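Local coordinates for protein C2 toxin component I (Clostridium botulinum, PDB 2J3X) that probably transfers ADP-ribose from NAD to actin inside host cells, as the enzymatic component of the binary C2 toxin, at residues G251-D256 / S382-E387; E280-A285 / L344-T349. The protein carries 2 engineered substitutions. All coordinates share one frame; numbering follows the deposited sequence. Where two conformers were deposited one is given.

Contact 1: residues G251-D256 / S382-E387; sequences GYLHSD and SGFQDE
Phe384 reaches from the loop before strand 389-392 to the last turn of helix 243-254, where its ring meets Leu253 and His254. CB already heads toward the helix, and a chi1 of -82° keeps the ring going that way; CE1, CE2 and CZ make the contact. CE1 lies 4.0 Å from Leu253 CB and also 4.0 Å from His254 NE2. CE2 lies 4.2 Å from Leu253 CD2. CZ, the tip, has the same CD2 at 4.0 Å, so that this methyl straddles CE2 and CZ. The backbone adds Leu253 O, 3.9 Å from CZ, which lies near the ring plane and so faces the weakly positive ring hydrogens. Leucine suits the place because CD2 meets the ring while its branched apolar side chain also packs on Ile378 and Phe381.

The two aromatic rings form an offset edge-to-face pair, with planes at 76° and the edge of Phe384 directed at the face of His254. ND1 of the imidazole makes a weak hydrogen bond to Glu250 O; at its other end NE2 stands 3.7 Å from Ser382 O, too loose for a hydrogen bond. Gly383 takes a backbone shape (phi 95°) in which a CB would press on the preceding carbonyl oxygen.

The loop leads into Glu387 and Glu389, which match the Glu-X-Glu signature of this toxin family. Its position is that of the ADP-ribosylating turn-turn loop, whose aromatic residue in relatives takes part in recognising the protein substrate; here that aromatic, probably Phe384, rests against a helix end.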
ATOM      1  N   GLY A 251      14.029  28.843   8.034  1.00 18.04           N
ATOM      2  CA  GLY A 251      15.318  28.919   7.319  1.00 18.64           C
ATOM      3  C   GLY A 251      15.523  27.644   6.532  1.00 20.01           C
ATOM      4  O   GLY A 251      15.935  27.674   5.373  1.00 19.36           O
ATOM      5  N   TYR A 252      15.214  26.504   7.171  1.00 18.64           N
ATOM      6  CA  TYR A 252      15.371  25.226   6.501  1.00 18.21           C
ATOM      7  C   TYR A 252      14.416  25.080   5.335  1.00 18.50           C
ATOM      8  O   TYR A 252      14.764  24.522   4.277  1.00 20.68           O
ATOM      9  CB  TYR A 252      15.210  24.087   7.506  1.00 16.59           C
ATOM     10  CG  TYR A 252      15.431  22.758   6.828  1.00 19.77           C
ATOM     11  CD1 TYR A 252      16.743  22.303   6.537  1.00 17.59           C
ATOM     12  CD2 TYR A 252      14.347  22.002   6.381  1.00 15.12           C
ATOM     13  CE1 TYR A 252      16.942  21.085   5.857  1.00 16.57           C
ATOM     14  CE2 TYR A 252      14.534  20.786   5.709  1.00 14.70           C
ATOM     15  CZ  TYR A 252      15.849  20.340   5.463  1.00 16.58           C
ATOM     16  OH  TYR A 252      16.063  19.168   4.826  1.00 16.50           O
ATOM     17  N   LEU A 253      13.195  25.587   5.489  1.00 18.60           N
ATOM     18  CA  LEU A 253      12.209  25.439   4.438  1.00 19.01           C
ATOM     19  C   LEU A 253      12.506  26.351   3.255  1.00 21.58           C
ATOM     20  O   LEU A 253      12.107  26.038   2.149  1.00 21.54           O
ATOM     21  CB  LEU A 253      10.802  25.762   4.948  1.00 18.04           C
ATOM     22  CG  LEU A 253      10.211  24.717   5.921  1.00 16.75           C
ATOM     23  CD1 LEU A 253       8.910  25.275   6.567  1.00 17.02           C
ATOM     24  CD2 LEU A 253      10.040  23.328   5.238  1.00 15.01           C
ATOM     25  N   HIS A 254      13.215  27.448   3.497  1.00 24.34           N
ATOM     26  CA  HIS A 254      13.385  28.479   2.455  1.00 27.13           C
ATOM     27  C   HIS A 254      14.773  28.696   1.897  1.00 28.74           C
ATOM     28  O   HIS A 254      14.890  28.920   0.680  1.00 30.06           O
ATOM     29  CB  HIS A 254      12.811  29.827   2.916  1.00 27.31           C
ATOM     30  CG  HIS A 254      11.320  29.821   2.988  1.00 26.64           C
ATOM     31  ND1 HIS A 254      10.629  29.839   4.180  1.00 28.96           N
ATOM     32  CD2 HIS A 254      10.390  29.700   2.012  1.00 24.70           C
ATOM     33  CE1 HIS A 254       9.334  29.795   3.931  1.00 23.29           C
ATOM     34  NE2 HIS A 254       9.163  29.688   2.626  1.00 28.05           N
ATOM     35  N   SER A 255      15.801  28.669   2.744  1.00 29.51           N
ATOM     36  CA  SER A 255      17.112  29.176   2.306  1.00 31.09           C
ATOM     37  C   SER A 255      18.330  28.356   2.674  1.00 29.91           C
ATOM     38  O   SER A 255      19.301  28.347   1.911  1.00 32.22           O
ATOM     39  CB  SER A 255      17.342  30.614   2.812  1.00 31.65           C
ATOM     40  OG  SER A 255      16.875  30.780   4.147  1.00 36.52           O
ATOM     41  N   ASP A 256      18.316  27.735   3.852  1.00 27.55           N
ATOM     42  CA  ASP A 256      19.386  26.950   4.448  0.50 27.06           C
ATOM     43  C   ASP A 256      19.377  25.460   4.096  1.00 26.21           C
ATOM     44  O   ASP A 256      20.220  24.712   4.586  1.00 25.00           O
ATOM     45  CB  ASP A 256      19.180  26.968   5.965  0.50 27.46           C
ATOM     46  CG  ASP A 256      19.837  28.130   6.641  0.50 30.08           C
ATOM     47  OD1 ASP A 256      19.847  29.244   6.079  0.50 32.97           O
ATOM     48  OD2 ASP A 256      20.326  27.923   7.769  0.50 32.60           O
ATOM     49  N   SER A 382       3.727  30.071   4.856  1.00 16.19           N
ATOM     50  CA  SER A 382       3.552  30.702   3.523  1.00 18.70           C
ATOM     51  C   SER A 382       4.343  29.941   2.453  1.00 18.15           C
ATOM     52  O   SER A 382       5.494  29.580   2.672  1.00 19.46           O
ATOM     53  CB  SER A 382       4.073  32.172   3.574  1.00 19.30           C
ATOM     54  OG  SER A 382       3.499  32.856   4.665  1.00 24.02           O
ATOM     55  N   GLY A 383       3.715  29.642   1.332  1.00 18.84           N
ATOM     56  CA  GLY A 383       4.420  29.056   0.197  1.00 21.03           C
ATOM     57  C   GLY A 383       4.331  27.538   0.149  1.00 23.52           C
ATOM     58  O   GLY A 383       4.846  26.926  -0.763  1.00 24.04           O
ATOM     59  N   PHE A 384       3.669  26.959   1.146  1.00 25.72           N
ATOM     60  CA  PHE A 384       3.580  25.486   1.345  1.00 27.86           C
ATOM     61  C   PHE A 384       2.200  24.887   1.331  1.00 29.61           C
ATOM     62  O   PHE A 384       2.069  23.704   1.650  1.00 30.88           O
ATOM     63  CB  PHE A 384       4.283  25.076   2.633  1.00 27.44           C
ATOM     64  CG  PHE A 384       5.715  24.942   2.441  1.00 26.61           C
ATOM     65  CD1 PHE A 384       6.542  26.069   2.474  1.00 27.74           C
ATOM     66  CD2 PHE A 384       6.257  23.720   2.106  1.00 28.54           C
ATOM     67  CE1 PHE A 384       7.889  25.972   2.205  1.00 29.21           C
ATOM     68  CE2 PHE A 384       7.628  23.619   1.857  1.00 29.46           C
ATOM     69  CZ  PHE A 384       8.431  24.757   1.899  1.00 29.13           C
ATOM     70  N   GLN A 385       1.185  25.646   0.912  1.00 31.04           N
ATOM     71  CA  GLN A 385      -0.185  25.084   0.821  1.00 32.83           C
ATOM     72  C   GLN A 385      -0.291  23.843  -0.081  1.00 32.35           C
ATOM     73  O   GLN A 385      -0.849  22.845   0.335  1.00 33.28           O
ATOM     74  CB  GLN A 385      -1.228  26.118   0.364  1.00 33.46           C
ATOM     75  CG  GLN A 385      -1.616  27.217   1.357  1.00 34.63           C
ATOM     76  CD  GLN A 385      -2.778  28.076   0.832  1.00 35.59           C
ATOM     77  OE1 GLN A 385      -3.885  27.580   0.591  1.00 37.63           O
ATOM     78  NE2 GLN A 385      -2.524  29.360   0.645  1.00 36.64           N
ATOM     79  N   ASP A 386       0.207  23.898  -1.316  1.00 30.82           N
ATOM     80  CA  ASP A 386       0.084  22.748  -2.213  1.00 29.69           C
ATOM     81  C   ASP A 386       0.806  21.465  -1.776  1.00 26.42           C
ATOM     82  O   ASP A 386       0.357  20.368  -2.104  1.00 27.83           O
ATOM     83  CB  ASP A 386       0.614  23.102  -3.598  1.00 31.65           C
ATOM     84  CG  ASP A 386      -0.217  24.178  -4.285  1.00 37.76           C
ATOM     85  OD1 ASP A 386      -1.375  24.405  -3.849  1.00 40.31           O
ATOM     86  OD2 ASP A 386       0.305  24.802  -5.262  1.00 44.08           O
ATOM     87  N   GLU A 387       1.930  21.604  -1.079  1.00 22.16           N
ATOM     88  CA  GLU A 387       2.836  20.475  -0.996  0.50 20.20           C
ATOM     89  C   GLU A 387       2.418  19.357  -0.039  1.00 17.61           C
ATOM     90  O   GLU A 387       2.849  18.214  -0.223  1.00 16.55           O
ATOM     91  CB  GLU A 387       4.241  20.935  -0.682  0.50 20.58           C
ATOM     92  CG  GLU A 387       4.836  21.764  -1.782  0.50 23.61           C
ATOM     93  CD  GLU A 387       6.102  22.417  -1.320  0.50 25.31           C
ATOM     94  OE1 GLU A 387       6.812  21.778  -0.514  0.50 27.69           O
ATOM     95  OE2 GLU A 387       6.386  23.553  -1.757  0.50 26.08           O
TER

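Contact 2: residues E280-A285 / L344-T349; sequences ELISSA and LSFSST
Ile282 lays its CG2 methyl over one face of the Phe346 ring, the main feature of this buried contact. Branching at CB sends out two arms: CG1 beside the backbone N (chi1 -63°) and CG2 anti to it, facing the phenylalanine. CG2 stands 3.8 Å from the ring centroid and 21° off the ring normal, a CH-pi contact shifted toward the rim; its closest ring atoms include CE1 at 3.6 Å. Ile282 CB adds to the cover at 3.7 Å from Phe346 CZ. A beta-branched residue suits the place, since it offers a broad, rigid apolar surface close to the helix.

One residue on, Ser283 meets the same ring at its edge. Its OG lies near the ring plane, 3.5 Å from Phe346 CE1, and finds its polar partner in Asn393 OD1, so a small hydroxyl can sit beside an aromatic rim without losing a hydrogen bond. Further along, Ser284 OG bonds to Gln245 NE2, and the backbone oxygen of Ala285 to Tyr237 OH.

Phe346 is also packed by Ile260, Leu264 and Leu391, making it a wedge between helices and strand. Just after it the chain enters strand 347-350, paired with strand 389-392. Ser348 and Thr349 match the start of the Ser-Thr-Ser motif of ADP-ribosyltransferases, which in relatives supports the NAD pocket; a glycerol, probably from the crystallisation liquor, bonds to Ser348 N and OG. The packing thus joins helix 273-286 to the start of that motif strand.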
ATOM      1  N   GLU A 280      19.928  21.787  15.760  1.00 19.72           N
ATOM      2  CA  GLU A 280      19.360  21.470  17.081  0.50 20.43           C
ATOM      3  C   GLU A 280      17.957  22.076  17.183  1.00 19.50           C
ATOM      4  O   GLU A 280      17.029  21.439  17.675  1.00 19.23           O
ATOM      5  CB  GLU A 280      20.267  22.021  18.190  0.50 20.43           C
ATOM      6  CG  GLU A 280      19.969  21.519  19.590  0.50 22.96           C
ATOM      7  CD  GLU A 280      20.855  22.153  20.664  0.50 25.13           C
ATOM      8  OE1 GLU A 280      21.903  22.766  20.318  0.50 30.50           O
ATOM      9  OE2 GLU A 280      20.500  22.032  21.859  0.50 29.88           O
ATOM     10  N   LEU A 281      17.809  23.311  16.714  1.00 18.59           N
ATOM     11  CA  LEU A 281      16.501  23.994  16.749  1.00 16.88           C
ATOM     12  C   LEU A 281      15.471  23.333  15.815  1.00 16.23           C
ATOM     13  O   LEU A 281      14.287  23.301  16.149  1.00 15.06           O
ATOM     14  CB  LEU A 281      16.644  25.503  16.418  1.00 16.68           C
ATOM     15  CG  LEU A 281      17.293  26.348  17.532  1.00 19.52           C
ATOM     16  CD1 LEU A 281      17.707  27.747  16.998  1.00 17.90           C
ATOM     17  CD2 LEU A 281      16.349  26.468  18.667  1.00 17.73           C
ATOM     18  N   ILE A 282      15.891  22.863  14.638  1.00 14.85           N
ATOM     19  CA  ILE A 282      14.935  22.252  13.721  1.00 14.85           C
ATOM     20  C   ILE A 282      14.456  20.928  14.324  1.00 14.71           C
ATOM     21  O   ILE A 282      13.249  20.635  14.286  1.00 14.29           O
ATOM     22  CB  ILE A 282      15.528  22.055  12.345  1.00 13.80           C
ATOM     23  CG1 ILE A 282      15.879  23.425  11.747  1.00 15.30           C
ATOM     24  CG2 ILE A 282      14.569  21.327  11.393  1.00 15.03           C
ATOM     25  CD1 ILE A 282      16.949  23.315  10.631  1.00 16.20           C
ATOM     26  N   SER A 283      15.390  20.143  14.877  1.00 15.54           N
ATOM     27  CA  SER A 283      14.999  18.864  15.497  1.00 15.04           C
ATOM     28  C   SER A 283      14.101  19.126  16.685  1.00 15.96           C
ATOM     29  O   SER A 283      13.107  18.425  16.853  1.00 13.80           O
ATOM     30  CB  SER A 283      16.226  18.041  15.940  1.00 16.06           C
ATOM     31  OG  SER A 283      16.884  17.443  14.815  1.00 16.02           O
ATOM     32  N   SER A 284      14.424  20.162  17.480  1.00 14.77           N
ATOM     33  CA  SER A 284      13.629  20.586  18.626  1.00 16.40           C
ATOM     34  C   SER A 284      12.187  20.938  18.141  1.00 14.82           C
ATOM     35  O   SER A 284      11.179  20.437  18.676  1.00 16.21           O
ATOM     36  CB  SER A 284      14.308  21.854  19.243  1.00 16.79           C
ATOM     37  OG  SER A 284      13.669  22.236  20.419  1.00 24.34           O
ATOM     38  N   ALA A 285      12.098  21.750  17.083  1.00 14.52           N
ATOM     39  CA  ALA A 285      10.781  22.139  16.532  1.00 13.17           C
ATOM     40  C   ALA A 285       9.997  20.931  16.100  1.00 13.17           C
ATOM     41  O   ALA A 285       8.767  20.844  16.338  1.00 12.72           O
ATOM     42  CB  ALA A 285      10.942  23.075  15.336  1.00 12.66           C
ATOM     43  N   LEU A 344      20.335  10.764   6.416  1.00 16.39           N
ATOM     44  CA  LEU A 344      21.195  11.483   7.362  1.00 17.07           C
ATOM     45  C   LEU A 344      20.703  12.887   7.698  1.00 14.51           C
ATOM     46  O   LEU A 344      20.810  13.306   8.824  1.00 15.65           O
ATOM     47  CB  LEU A 344      22.643  11.535   6.820  1.00 17.72           C
ATOM     48  CG  LEU A 344      23.400  10.200   6.915  1.00 21.88           C
ATOM     49  CD1 LEU A 344      24.848  10.392   6.383  1.00 24.30           C
ATOM     50  CD2 LEU A 344      23.406   9.726   8.339  1.00 25.10           C
ATOM     51  N   SER A 345      20.113  13.563   6.731  1.00 14.16           N
ATOM     52  CA  SER A 345      19.501  14.846   6.949  1.00 14.84           C
ATOM     53  C   SER A 345      17.988  14.690   7.265  1.00 14.33           C
ATOM     54  O   SER A 345      17.439  13.578   7.242  1.00 12.37           O
ATOM     55  CB  SER A 345      19.630  15.731   5.710  1.00 15.00           C
ATOM     56  OG  SER A 345      19.366  17.090   6.055  1.00 15.58           O
ATOM     57  N   PHE A 346      17.349  15.823   7.513  1.00 14.39           N
ATOM     58  CA  PHE A 346      15.859  15.888   7.526  1.00 14.65           C
ATOM     59  C   PHE A 346      15.350  15.436   6.161  1.00 15.68           C
ATOM     60  O   PHE A 346      16.038  15.643   5.140  1.00 16.73           O
ATOM     61  CB  PHE A 346      15.419  17.327   7.804  1.00 14.02           C
ATOM     62  CG  PHE A 346      15.997  17.870   9.067  1.00 14.71           C
ATOM     63  CD1 PHE A 346      15.417  17.581  10.299  1.00 14.57           C
ATOM     64  CD2 PHE A 346      17.196  18.643   9.032  1.00 14.79           C
ATOM     65  CE1 PHE A 346      16.007  18.046  11.491  1.00 14.47           C
ATOM     66  CE2 PHE A 346      17.776  19.122  10.195  1.00 14.11           C
ATOM     67  CZ  PHE A 346      17.176  18.856  11.438  1.00 14.02           C
ATOM     68  N   SER A 347      14.159  14.857   6.101  1.00 14.96           N
ATOM     69  CA  SER A 347      13.682  14.414   4.794  1.00 15.26           C
ATOM     70  C   SER A 347      12.219  14.746   4.601  1.00 14.24           C
ATOM     71  O   SER A 347      11.433  14.648   5.560  1.00 14.35           O
ATOM     72  CB  SER A 347      13.967  12.929   4.539  1.00 17.37           C
ATOM     73  OG  SER A 347      13.328  12.080   5.476  1.00 17.23           O
ATOM     74  N   SER A 348      11.887  15.194   3.388  1.00 13.22           N
ATOM     75  CA  SER A 348      10.520  15.567   3.055  1.00 12.15           C
ATOM     76  C   SER A 348       9.721  14.366   2.539  1.00 12.27           C
ATOM     77  O   SER A 348      10.201  13.513   1.760  1.00 13.39           O
ATOM     78  CB  SER A 348      10.495  16.682   2.005  1.00 11.58           C
ATOM     79  OG  SER A 348      11.015  16.143   0.847  1.00 17.88           O
ATOM     80  N   THR A 349       8.458  14.331   2.974  1.00 11.31           N
ATOM     81  CA  THR A 349       7.481  13.350   2.485  1.00 10.08           C
ATOM     82  C   THR A 349       6.240  14.164   2.231  1.00 10.12           C
ATOM     83  O   THR A 349       6.171  15.333   2.630  1.00 10.72           O
ATOM     84  CB  THR A 349       7.139  12.274   3.589  1.00 11.34           C
ATOM     85  OG1 THR A 349       6.413  12.915   4.664  1.00  9.60           O
ATOM     86  CG2 THR A 349       8.402  11.603   4.142  1.00 11.21           C
TER

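Overall arrangement
Tyr252 joins the two contacts, whose centres are about 13 Å apart. It stands beside Leu253 on helix 243-254 but turns toward contact 2: its CB lies 3.7 Å from Ile282 CD1 and its ring meets that of Phe346 edge-to-face. Its OH is hydrogen-bonded to Asn261 OD1, which Ser345 OG also reaches; the 3.5 Å from Tyr252 OH to Phe346 O is packing. Helix 243-254 thus meets the turn-turn loop with its end and contact 2 with Tyr252. Glu387 O is hydrogen-bonded to Ser350 OG, one residue beyond segment 344-349. This brings the Glu-X-Glu signature, at the entry to strand 389-392, close to the Ser-Thr-Ser signature on partner strand 347-350, consistent with this family's NAD site.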